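Local coordinates for iron uptake protein A2 (Synechocystis sp., PDB 2VOZ) that binds ferric iron in the periplasm and probably hands it to an ABC transporter for import into the cell, at residues 33-37 with 273-278; 88-93 with 329-334; 170-175 with 336-340; 288-292 with 303-308. One frame throughout, in Å; residues are numbered along the deposited sequence. Where two conformers were deposited one is given.

Interaction 1 (33-37 with 273-278)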
loop_
_atom_site.group_PDB
_atom_site.type_symbol
_atom_site.label_atom_id
_atom_site.label_comp_id
_atom_site.label_asym_id
_atom_site.label_seq_id
_atom_site.Cartn_x
_atom_site.Cartn_y
_atom_site.Cartn_z
ATOM N N SER B 33 -26.896 0.611 -4.410
ATOM C CA SER B 33 -26.298 1.929 -4.277
ATOM C C SER B 33 -26.410 2.705 -5.568
ATOM O O SER B 33 -26.587 2.104 -6.634
ATOM C CB SER B 33 -24.810 1.776 -3.950
ATOM O OG SER B 33 -24.617 0.918 -2.848
ATOM N N ARG B 34 -26.289 4.036 -5.454
ATOM C CA ARG B 34 -25.983 4.907 -6.584
ATOM C C ARG B 34 -24.665 4.431 -7.123
ATOM O O ARG B 34 -23.785 3.996 -6.371
ATOM C CB ARG B 34 -25.816 6.354 -6.143
ATOM C CG ARG B 34 -26.994 6.872 -5.359
ATOM C CD ARG B 34 -27.179 8.364 -5.506
ATOM N NE ARG B 34 -27.846 8.668 -6.771
ATOM C CZ ARG B 34 -28.620 9.728 -7.000
ATOM N NH1 ARG B 34 -28.876 10.617 -6.034
ATOM N NH2 ARG B 34 -29.148 9.882 -8.206
ATOM N N THR B 35 -24.513 4.521 -8.430
ATOM C CA THR B 35 -23.296 4.061 -9.034
ATOM C C THR B 35 -22.838 5.035 -10.105
ATOM O O THR B 35 -23.653 5.631 -10.827
ATOM C CB THR B 35 -23.433 2.624 -9.597
ATOM O OG1 THR B 35 -22.169 2.173 -10.098
ATOM C CG2 THR B 35 -24.483 2.543 -10.695
ATOM N N ILE B 36 -21.526 5.222 -10.150
ATOM C CA ILE B 36 -20.915 5.987 -11.248
ATOM C C ILE B 36 -19.570 5.384 -11.616
ATOM O O ILE B 36 -18.940 4.673 -10.824
ATOM C CB ILE B 36 -20.664 7.458 -10.873
ATOM C CG1 ILE B 36 -19.761 7.548 -9.637
ATOM C CG2 ILE B 36 -21.985 8.225 -10.686
ATOM C CD1 ILE B 36 -19.053 8.901 -9.541
ATOM N N ASN B 37 -19.113 5.716 -12.821
ATOM C CA ASN B 37 -17.772 5.365 -13.264
ATOM C C ASN B 37 -16.958 6.647 -13.223
ATOM O O ASN B 37 -17.163 7.562 -14.035
ATOM C CB ASN B 37 -17.820 4.806 -14.690
ATOM C CG ASN B 37 -18.728 3.593 -14.781
ATOM O OD1 ASN B 37 -18.646 2.698 -13.936
ATOM N ND2 ASN B 37 -19.638 3.594 -15.746
ATOM N N PRO B 273 -23.442 7.388 -18.785
ATOM C CA PRO B 273 -24.578 6.467 -18.617
ATOM C C PRO B 273 -25.416 6.741 -17.363
ATOM O O PRO B 273 -26.633 6.496 -17.364
ATOM C CB PRO B 273 -23.909 5.091 -18.515
ATOM C CG PRO B 273 -22.542 5.345 -18.119
ATOM C CD PRO B 273 -22.161 6.678 -18.751
ATOM N N ASN B 274 -24.767 7.248 -16.311
ATOM C CA ASN B 274 -25.417 7.466 -15.021
ATOM C C ASN B 274 -25.462 8.971 -14.720
ATOM O O ASN B 274 -24.884 9.436 -13.741
ATOM C CB ASN B 274 -24.637 6.752 -13.891
ATOM C CG ASN B 274 -24.443 5.263 -14.120
ATOM O OD1 ASN B 274 -25.357 4.464 -13.889
ATOM N ND2 ASN B 274 -23.218 4.866 -14.515
ATOM N N ARG B 275 -26.132 9.733 -15.577
ATOM C CA ARG B 275 -26.038 11.181 -15.547
ATOM C C ARG B 275 -26.523 11.782 -14.237
ATOM O O ARG B 275 -25.854 12.660 -13.667
ATOM C CB ARG B 275 -26.788 11.817 -16.715
ATOM C CG ARG B 275 -26.592 13.317 -16.811
ATOM C CD ARG B 275 -27.439 13.844 -17.952
ATOM N NE ARG B 275 -27.119 15.239 -18.220
ATOM C CZ ARG B 275 -27.750 16.267 -17.663
ATOM N NH1 ARG B 275 -27.383 17.509 -17.953
ATOM N NH2 ARG B 275 -28.745 16.050 -16.817
ATOM N N ASP B 276 -27.707 11.359 -13.792
ATOM C CA ASP B 276 -28.234 11.882 -12.536
ATOM C C ASP B 276 -27.334 11.561 -11.342
ATOM O O ASP B 276 -27.118 12.426 -10.475
ATOM C CB ASP B 276 -29.647 11.372 -12.322
ATOM C CG ASP B 276 -30.625 11.982 -13.294
ATOM O OD1 ASP B 276 -30.544 13.208 -13.579
ATOM O OD2 ASP B 276 -31.470 11.226 -13.803
ATOM N N ALA B 277 -26.809 10.337 -11.298
ATOM C CA ALA B 277 -25.889 9.952 -10.221
ATOM C C ALA B 277 -24.611 10.771 -10.305
ATOM O O ALA B 277 -24.015 11.134 -9.281
ATOM C CB ALA B 277 -25.596 8.465 -10.257
ATOM N N ALA B 278 -24.177 11.064 -11.538
ATOM C CA ALA B 278 -22.939 11.846 -11.749
ATOM C C ALA B 278 -23.094 13.264 -11.187
ATOM O O ALA B 278 -22.239 13.774 -10.460
ATOM C CB ALA B 278 -22.577 11.887 -13.276
#

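Interaction 2 (88-93 with 329-334)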
loop_
_atom_site.group_PDB
_atom_site.type_symbol
_atom_site.label_atom_id
_atom_site.label_comp_id
_atom_site.label_asym_id
_atom_site.label_seq_id
_atom_site.Cartn_x
_atom_site.Cartn_y
_atom_site.Cartn_z
ATOM N N ALA B 88 -6.753 23.485 -13.858
ATOM C CA ALA B 88 -7.730 24.001 -14.844
ATOM C C ALA B 88 -7.205 23.790 -16.263
ATOM O O ALA B 88 -7.990 23.732 -17.227
ATOM C CB ALA B 88 -8.053 25.489 -14.616
ATOM N N GLY B 89 -5.888 23.710 -16.406
ATOM C CA GLY B 89 -5.275 23.490 -17.754
ATOM C C GLY B 89 -5.573 22.064 -18.264
ATOM O O GLY B 89 -5.646 21.818 -19.485
ATOM N N MET B 90 -5.692 21.112 -17.345
ATOM C CA MET B 90 -6.061 19.740 -17.716
ATOM C C MET B 90 -7.540 19.593 -17.975
ATOM O O MET B 90 -7.934 18.899 -18.903
ATOM C CB MET B 90 -5.564 18.673 -16.713
ATOM C CG MET B 90 -4.026 18.594 -16.585
ATOM S SD MET B 90 -3.146 18.417 -18.217
ATOM C CE MET B 90 -3.875 16.949 -18.874
ATOM N N LEU B 91 -8.367 20.248 -17.163
ATOM C CA LEU B 91 -9.786 20.315 -17.468
ATOM C C LEU B 91 -10.018 20.926 -18.845
ATOM O O LEU B 91 -10.860 20.457 -19.611
ATOM C CB LEU B 91 -10.519 21.103 -16.389
ATOM C CG LEU B 91 -10.516 20.289 -15.082
ATOM C CD1 LEU B 91 -10.841 21.227 -13.867
ATOM C CD2 LEU B 91 -11.481 19.081 -15.178
ATOM N N TRP B 92 -9.233 21.949 -19.172
ATOM C CA TRP B 92 -9.366 22.582 -20.475
ATOM C C TRP B 92 -8.986 21.588 -21.599
ATOM O O TRP B 92 -9.650 21.556 -22.636
ATOM C CB TRP B 92 -8.499 23.853 -20.519
ATOM C CG TRP B 92 -8.383 24.496 -21.898
ATOM C CD1 TRP B 92 -9.237 25.414 -22.427
ATOM C CD2 TRP B 92 -7.352 24.289 -22.876
ATOM N NE1 TRP B 92 -8.822 25.793 -23.676
ATOM C CE2 TRP B 92 -7.669 25.124 -23.982
ATOM C CE3 TRP B 92 -6.220 23.460 -22.948
ATOM C CZ2 TRP B 92 -6.901 25.166 -25.134
ATOM C CZ3 TRP B 92 -5.438 23.509 -24.102
ATOM C CH2 TRP B 92 -5.778 24.367 -25.175
ATOM N N ARG B 93 -7.938 20.796 -21.436
ATOM C CA ARG B 93 -7.607 19.814 -22.480
ATOM C C ARG B 93 -8.740 18.826 -22.697
ATOM O O ARG B 93 -9.037 18.450 -23.845
ATOM C CB ARG B 93 -6.325 19.069 -22.185
ATOM C CG ARG B 93 -5.133 19.983 -22.218
ATOM C CD ARG B 93 -3.834 19.160 -22.117
ATOM N NE ARG B 93 -2.711 20.076 -21.912
ATOM C CZ ARG B 93 -1.500 19.700 -21.503
ATOM N NH1 ARG B 93 -0.556 20.619 -21.350
ATOM N NH2 ARG B 93 -1.229 18.410 -21.271
ATOM N N LEU B 329 -7.269 30.015 -17.305
ATOM C CA LEU B 329 -6.013 29.300 -17.239
ATOM C C LEU B 329 -5.841 28.330 -18.399
ATOM O O LEU B 329 -4.722 28.150 -18.941
ATOM C CB LEU B 329 -5.854 28.556 -15.886
ATOM C CG LEU B 329 -6.118 29.349 -14.595
ATOM C CD1 LEU B 329 -5.584 28.592 -13.356
ATOM C CD2 LEU B 329 -5.605 30.742 -14.641
ATOM N N GLY B 330 -6.933 27.664 -18.764
ATOM C CA GLY B 330 -6.952 26.854 -19.988
ATOM C C GLY B 330 -7.072 27.670 -21.267
ATOM O O GLY B 330 -6.407 27.367 -22.265
ATOM N N ARG B 331 -7.902 28.699 -21.239
ATOM C CA ARG B 331 -8.150 29.516 -22.443
ATOM C C ARG B 331 -6.831 29.974 -23.078
ATOM O O ARG B 331 -6.690 29.937 -24.298
ATOM C CB ARG B 331 -9.026 30.719 -22.090
ATOM C CG ARG B 331 -9.270 31.659 -23.274
ATOM C CD ARG B 331 -10.110 32.879 -22.845
ATOM N NE ARG B 331 -10.130 33.889 -23.906
ATOM C CZ ARG B 331 -10.697 35.088 -23.795
ATOM N NH1 ARG B 331 -11.292 35.455 -22.660
ATOM N NH2 ARG B 331 -10.654 35.934 -24.822
ATOM N N TYR B 332 -5.893 30.451 -22.248
ATOM C CA TYR B 332 -4.640 30.957 -22.765
ATOM C C TYR B 332 -3.504 29.965 -22.652
ATOM O O TYR B 332 -2.326 30.366 -22.728
ATOM C CB TYR B 332 -4.245 32.232 -22.050
ATOM C CG TYR B 332 -5.201 33.354 -22.294
ATOM C CD1 TYR B 332 -5.137 34.084 -23.481
ATOM C CD2 TYR B 332 -6.169 33.680 -21.359
ATOM C CE1 TYR B 332 -6.037 35.140 -23.739
ATOM C CE2 TYR B 332 -7.071 34.716 -21.597
ATOM C CZ TYR B 332 -6.976 35.453 -22.766
ATOM O OH TYR B 332 -7.878 36.477 -22.961
ATOM N N GLN B 333 -3.825 28.693 -22.442
ATOM C CA GLN B 333 -2.758 27.671 -22.459
ATOM C C GLN B 333 -1.910 27.611 -23.759
ATOM O O GLN B 333 -0.671 27.516 -23.683
ATOM C CB GLN B 333 -3.312 26.271 -22.122
ATOM C CG GLN B 333 -2.202 25.269 -21.919
ATOM C CD GLN B 333 -2.698 23.890 -21.584
ATOM O OE1 GLN B 333 -2.569 22.987 -22.385
ATOM N NE2 GLN B 333 -3.294 23.727 -20.398
ATOM N N PRO B 334 -2.552 27.609 -24.950
ATOM C CA PRO B 334 -1.675 27.563 -26.146
ATOM C C PRO B 334 -0.730 28.783 -26.251
ATOM O O PRO B 334 0.447 28.645 -26.607
ATOM C CB PRO B 334 -2.668 27.534 -27.319
ATOM C CG PRO B 334 -3.975 27.065 -26.737
ATOM C CD PRO B 334 -3.981 27.586 -25.317
HETATM O O HOH W 1 -9.245 26.239 -17.832
#

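Interaction 3 (170-175 with 336-340)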
loop_
_atom_site.group_PDB
_atom_site.type_symbol
_atom_site.label_atom_id
_atom_site.label_comp_id
_atom_site.label_asym_id
_atom_site.label_seq_id
_atom_site.Cartn_x
_atom_site.Cartn_y
_atom_site.Cartn_z
ATOM N N ASN B 170 2.926 25.642 -14.496
ATOM C CA ASN B 170 3.582 26.803 -15.114
ATOM C C ASN B 170 2.764 27.348 -16.257
ATOM O O ASN B 170 2.587 28.562 -16.362
ATOM C CB ASN B 170 4.967 26.419 -15.627
ATOM C CG ASN B 170 5.977 26.264 -14.529
ATOM O OD1 ASN B 170 5.827 26.802 -13.409
ATOM N ND2 ASN B 170 7.019 25.492 -14.829
ATOM N N LEU B 171 2.284 26.456 -17.131
ATOM C CA LEU B 171 1.421 26.874 -18.237
ATOM C C LEU B 171 0.257 27.707 -17.688
ATOM O O LEU B 171 -0.063 28.764 -18.215
ATOM C CB LEU B 171 0.863 25.650 -18.976
ATOM C CG LEU B 171 1.845 24.980 -19.963
ATOM C CD1 LEU B 171 1.340 23.616 -20.440
ATOM C CD2 LEU B 171 2.128 25.888 -21.140
ATOM N N SER B 172 -0.341 27.234 -16.596
ATOM C CA SER B 172 -1.477 27.950 -16.033
ATOM C C SER B 172 -1.122 29.295 -15.376
ATOM O O SER B 172 -1.891 30.286 -15.501
ATOM C CB SER B 172 -2.266 27.025 -15.083
ATOM O OG SER B 172 -2.917 26.012 -15.870
ATOM N N LEU B 173 0.024 29.361 -14.694
ATOM C CA LEU B 173 0.451 30.630 -14.130
ATOM C C LEU B 173 0.693 31.640 -15.227
ATOM O O LEU B 173 0.230 32.782 -15.143
ATOM C CB LEU B 173 1.683 30.478 -13.267
ATOM C CG LEU B 173 2.229 31.778 -12.675
ATOM C CD1 LEU B 173 1.228 32.524 -11.797
ATOM C CD2 LEU B 173 3.509 31.470 -11.872
ATOM N N THR B 174 1.373 31.218 -16.282
ATOM C CA THR B 174 1.633 32.162 -17.363
ATOM C C THR B 174 0.337 32.561 -18.059
ATOM O O THR B 174 0.144 33.722 -18.410
ATOM C CB THR B 174 2.591 31.558 -18.359
ATOM O OG1 THR B 174 3.882 31.326 -17.740
ATOM C CG2 THR B 174 2.760 32.463 -19.588
ATOM N N ALA B 175 -0.553 31.584 -18.238
ATOM C CA ALA B 175 -1.855 31.838 -18.862
ATOM C C ALA B 175 -2.606 32.897 -18.085
ATOM O O ALA B 175 -3.250 33.766 -18.664
ATOM C CB ALA B 175 -2.641 30.552 -18.876
ATOM N N SER B 336 0.405 30.520 -23.764
ATOM C CA SER B 336 1.410 30.364 -22.700
ATOM C C SER B 336 2.554 29.471 -23.179
ATOM O O SER B 336 3.723 29.770 -22.970
ATOM C CB SER B 336 0.729 29.741 -21.473
ATOM O OG SER B 336 1.676 29.315 -20.517
ATOM N N ALA B 337 2.198 28.342 -23.794
ATOM C CA ALA B 337 3.226 27.400 -24.257
ATOM C C ALA B 337 4.070 28.053 -25.340
ATOM O O ALA B 337 5.294 27.928 -25.371
ATOM C CB ALA B 337 2.548 26.158 -24.815
ATOM N N ARG B 338 3.396 28.761 -26.232
ATOM C CA ARG B 338 4.111 29.450 -27.318
ATOM C C ARG B 338 5.084 30.510 -26.778
ATOM O O ARG B 338 6.245 30.581 -27.193
ATOM C CB ARG B 338 3.084 30.062 -28.274
ATOM C CG ARG B 338 3.694 30.979 -29.360
ATOM C CD ARG B 338 2.610 31.305 -30.415
ATOM N NE ARG B 338 1.464 32.003 -29.816
ATOM C CZ ARG B 338 1.454 33.229 -29.305
ATOM N NH1 ARG B 338 2.561 33.977 -29.267
ATOM N NH2 ARG B 338 0.290 33.719 -28.835
ATOM N N LEU B 339 4.611 31.354 -25.875
ATOM C CA LEU B 339 5.422 32.450 -25.370
ATOM C C LEU B 339 6.533 31.926 -24.477
ATOM O O LEU B 339 7.658 32.393 -24.548
ATOM C CB LEU B 339 4.555 33.406 -24.562
ATOM C CG LEU B 339 3.691 34.431 -25.261
ATOM C CD1 LEU B 339 3.127 35.337 -24.149
ATOM C CD2 LEU B 339 4.484 35.273 -26.264
ATOM N N MET B 340 6.234 30.918 -23.656
ATOM C CA MET B 340 7.314 30.379 -22.829
ATOM C C MET B 340 8.409 29.785 -23.688
ATOM O O MET B 340 9.566 29.958 -23.380
ATOM C CB MET B 340 6.796 29.373 -21.804
ATOM C CG MET B 340 6.016 30.089 -20.714
ATOM S SD MET B 340 5.486 28.913 -19.419
ATOM C CE MET B 340 4.450 27.816 -20.335
#

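Interaction 4 (288-292 with 303-308)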
loop_
_atom_site.group_PDB
_atom_site.type_symbol
_atom_site.label_atom_id
_atom_site.label_comp_id
_atom_site.label_asym_id
_atom_site.label_seq_id
_atom_site.Cartn_x
_atom_site.Cartn_y
_atom_site.Cartn_z
ATOM N N ASP B 288 -20.051 19.926 2.809
ATOM C CA ASP B 288 -19.028 20.281 3.814
ATOM C C ASP B 288 -18.218 19.101 4.295
ATOM O O ASP B 288 -17.012 19.241 4.507
ATOM C CB ASP B 288 -19.690 20.938 5.042
ATOM C CG ASP B 288 -20.282 22.294 4.743
ATOM O OD1 ASP B 288 -20.075 22.858 3.649
ATOM O OD2 ASP B 288 -20.956 22.819 5.670
ATOM N N ASP B 289 -18.902 17.972 4.499
ATOM C CA ASP B 289 -18.296 16.728 5.031
ATOM C C ASP B 289 -17.185 16.284 4.063
ATOM O O ASP B 289 -16.002 16.157 4.409
ATOM C CB ASP B 289 -19.382 15.629 5.059
ATOM C CG ASP B 289 -20.182 15.615 6.349
ATOM O OD1 ASP B 289 -20.046 16.576 7.169
ATOM O OD2 ASP B 289 -20.963 14.644 6.544
ATOM N N ALA B 290 -17.583 16.119 2.805
ATOM C CA ALA B 290 -16.662 15.617 1.778
ATOM C C ALA B 290 -15.567 16.653 1.497
ATOM O O ALA B 290 -14.399 16.297 1.365
ATOM C CB ALA B 290 -17.435 15.314 0.534
ATOM N N GLN B 291 -15.931 17.927 1.381
ATOM C CA GLN B 291 -14.918 18.966 1.101
ATOM C C GLN B 291 -13.765 18.948 2.098
ATOM O O GLN B 291 -12.573 19.115 1.712
ATOM C CB GLN B 291 -15.540 20.369 1.189
ATOM C CG GLN B 291 -16.229 20.806 -0.073
ATOM C CD GLN B 291 -15.227 21.274 -1.112
ATOM O OE1 GLN B 291 -14.547 22.273 -0.907
ATOM N NE2 GLN B 291 -15.120 20.532 -2.225
ATOM N N ARG B 292 -14.091 18.752 3.372
ATOM C CA ARG B 292 -13.065 18.890 4.393
ATOM C C ARG B 292 -11.972 17.873 4.137
ATOM O O ARG B 292 -10.793 18.197 4.106
ATOM C CB ARG B 292 -13.629 18.663 5.780
ATOM C CG ARG B 292 -12.601 18.974 6.861
ATOM C CD ARG B 292 -13.218 18.776 8.198
ATOM N NE ARG B 292 -12.259 19.175 9.228
ATOM C CZ ARG B 292 -12.539 19.160 10.528
ATOM N NH1 ARG B 292 -13.747 18.782 10.933
ATOM N NH2 ARG B 292 -11.619 19.562 11.397
ATOM N N VAL B 303 -12.837 24.419 -1.714
ATOM C CA VAL B 303 -13.375 25.530 -2.505
ATOM C C VAL B 303 -14.517 26.174 -1.761
ATOM O O VAL B 303 -14.910 27.292 -2.097
ATOM C CB VAL B 303 -13.809 25.111 -3.936
ATOM C CG1 VAL B 303 -12.560 24.654 -4.757
ATOM C CG2 VAL B 303 -14.847 23.989 -3.896
ATOM N N ILE B 304 -15.060 25.465 -0.773
ATOM C CA ILE B 304 -16.203 26.013 -0.016
ATOM C C ILE B 304 -15.723 26.808 1.184
ATOM O O ILE B 304 -15.045 26.269 2.044
ATOM C CB ILE B 304 -17.178 24.893 0.455
ATOM C CG1 ILE B 304 -17.674 24.032 -0.720
ATOM C CG2 ILE B 304 -18.376 25.501 1.237
ATOM C CD1 ILE B 304 -18.275 24.769 -1.866
ATOM N N PRO B 305 -16.090 28.111 1.254
ATOM C CA PRO B 305 -15.797 28.926 2.429
ATOM C C PRO B 305 -16.396 28.336 3.692
ATOM O O PRO B 305 -17.498 27.779 3.646
ATOM C CB PRO B 305 -16.484 30.261 2.091
ATOM C CG PRO B 305 -16.355 30.336 0.599
ATOM C CD PRO B 305 -16.733 28.914 0.196
ATOM N N GLY B 306 -15.652 28.413 4.789
ATOM C CA GLY B 306 -16.159 27.934 6.076
ATOM C C GLY B 306 -15.764 26.499 6.397
ATOM O O GLY B 306 -15.782 26.117 7.573
ATOM N N VAL B 307 -15.372 25.716 5.373
ATOM C CA VAL B 307 -14.930 24.342 5.591
ATOM C C VAL B 307 -13.519 24.366 6.187
ATOM O O VAL B 307 -12.648 25.061 5.661
ATOM C CB VAL B 307 -14.959 23.522 4.291
ATOM C CG1 VAL B 307 -14.271 22.102 4.528
ATOM C CG2 VAL B 307 -16.414 23.388 3.754
ATOM N N PRO B 308 -13.314 23.694 7.345
ATOM C CA PRO B 308 -12.009 23.770 8.026
ATOM C C PRO B 308 -10.869 23.373 7.122
ATOM O O PRO B 308 -10.984 22.401 6.358
ATOM C CB PRO B 308 -12.141 22.748 9.135
ATOM C CG PRO B 308 -13.594 22.812 9.462
ATOM C CD PRO B 308 -14.270 22.894 8.126
HETATM O O HOH W 2 -19.026 25.786 4.816
HETATM O O HOH W 3 -9.768 20.818 4.531
HETATM O O HOH W 4 -9.528 20.056 7.951
#

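Interaction 1 (33-37 with 273-278)
Ile36 lays its CG2 branch against the methyl group of Ala277, with Ile36 CG2 to Ala277 CB at 3.6 Å. This apolar touch fastens the first strand of the periplasmic binding-protein fold, 35-40, to the opening turn of helix 275-285. The first torsion of Ile36 (chi1 58°) tucks CG1 between backbone N and carbonyl carbon, which leaves CG2 beside the N and directed at the helix. Alanine suits position 277 because its short CB points toward the strand and still lets the backbones come close; the same CB lies 3.5 Å from Thr35 O. Asn274, at the N-cap position, also aims its CB at the strand and brings its CG to 3.4 Å from Thr35 O, yet its amide neither caps the helix nor bonds to the strand. At the start of the segment, Arg34 bends at chi3 (80°) and sets its NH2 obliquely beside the backbone of Ala277, 3.8 Å from the CA.

Polar fixation comes from the next shell. Asn274 ND2 donates to Asp81 OD2, the oxygen that also accepts from Asn37 N, while Asn37 ND2 turns to Pro79 O; the two asparagine amide planes stand 71° apart. Replacing Asn274 with an alanine would probably deprive Asp81 OD2 of one of these donors and open a gap beside Thr35 O. Ile36 is backed by Val57 on the neighbouring parallel strand 56-61 and by Phe281, one turn further along the helix. Within the helix start, Ala278 N donates to Asn274 O at 2.8 Å.

Interaction 2 (88-93 with 329-334)
Trp92 spreads one face of its indole over the backbone of Gly330, with Gly330 CA making a CH-pi contact 3.8 Å from the centroid of the five-membered ring. Gly330 O lies above the same face, and Gln333 CB makes a second CH-pi contact over the six-membered ring; Pro334 CG packs obliquely against Trp92 CH2, 3.6 Å away. Glycine is needed at 330, since a CB there would collide with Trp92 CB. Gly89 likewise suits its place, for a CB would come too close to Gln333 NE2.

The extended Gln333 (CG anti to its N, chi1 -171°) passes the ring to reach helix 88-96. Its NE2 donates to Gly89 O at 3.2 Å from above the carbonyl plane, on the face opposite Arg93 N. Gln333 OE1 is gripped side-on by Arg93: NE bonds on a lone pair at 3.0 Å and nearly straight (163°), while NH1 bonds at 3.3 Å from above the amide carbonyl plane. Arg93 NH2 forms a salt bridge with Glu65.

In this periplasmic binding-protein fold the contact ties helix 88-96, which follows strand 82-86 and rests Met90 on helix 64-74, to the C-terminal helices 327-331 and 333-342, whose Leu329 and Tyr332 pack against helix 168-181.

Interaction 3 (170-175 with 336-340)
Leu171 O accepts two hydrogen bonds: the helical one from Ala175 N, at 2.9 Å, and one from Ser336 OG across the contact, also 2.9 Å. The serine, in one of its two modelled conformers, approaches in the carbonyl plane, on a lone pair. Its OG is anti to its own backbone N (chi1 168°), a turn that carries the hydroxyl across to the other helix, where Thr174 CB lies 3.2 Å from Ser336 OG. A serine fits because it is short enough to let the backbones approach and can still give the helix carbonyl a second donor, which also pairs its own buried hydroxyl.

The two helices, 168-181 and 333-342, cross almost perpendicularly, at 93°, with segment axes 9.4 Å apart at closest. In this binding-protein fold the C-terminal helix thus lies across the helix whose first turn bears Tyr169, an iron ligand. One turn beyond the serine, Met340 runs past Thr174 in the opposite direction and brings its SD to 3.3 Å from Thr174 OG1. The thioether then bends at chi3 (-62°), which turns the methyl group back toward Leu171, though the exact place of that methyl is doubtful. Leu171 CD2 also packs on Ala337 CB at 3.7 Å. An alanine in place of Met340 would probably open a gap between the two helices and leave Thr174 OG1 without its sulfur neighbour.

Leu190 of helix 183-195 packs on both Thr174 and Met340, and Trp345 touches Met340 and Asn170. The Asn170 amide is held by Arg131 through OD1 and by Pro164 O through ND2.

Interaction 4 (288-292 with 303-308)
Helix 288-297 comes closest to the type II beta turn Ile304-Val307 at Arg292 and Val307, whose CA atoms lie 5.9 Å apart; Gly306 gives the turn the positive phi (94°) that a side chain would hinder. Gln291 joins the helix to the segment 303-308 by bending at chi2 (-79°), so that OE1 accepts from two successive backbone amides. Val303 N reaches Gln291 OE1 in the carbonyl plane at 2.9 Å, and Ile304 N reaches the same OE1 from above that plane at 3.2 Å. The other end of the amide, NE2, donates to Phe126 O and Leu285 O, so a glutamine serves here both as acceptor and donor.

Val307 fits its branched side chain against the helix: CG1 sits 3.4 Å from Arg292 CA, and CG2 lies 3.7 Å from Asp288 OD1, an oxygen whose salt bridge is with Arg111. The extended Arg292 passes one guanidinium face over the Pro308 ring, NE to Pro308 CB 3.6 Å, while its NH1 bridges to Asp289 of the second subunit. One water donates to both Arg292 O and Pro308 O.

The turn region follows strand 301-302, which pairs antiparallel with 124-136, and leads on to helix 311-314, while helix 288-297 faces the second subunit.

Interactions 2 and 3 form one continuous region: their centres are about 10 Å apart, they touch, and both use helix 333-342. Interaction 1 stands apart, its centre about 27 Å from that of interaction 2 and about 36 Å from that of interaction 3, while interaction 4 lies across the chain's centre from interaction 3. Helices 275-285 and 288-297, used by interactions 1 and 4, follow each other in sequence. Along the chain, interactions 1, 2 and 3 cross one another, whereas interaction 4 closes a short local loop nested inside those of 2 and 3. The C-terminal helices thus return to segments from much earlier in the chain, one of those segments, 170-175, directly following the iron-binding Tyr169.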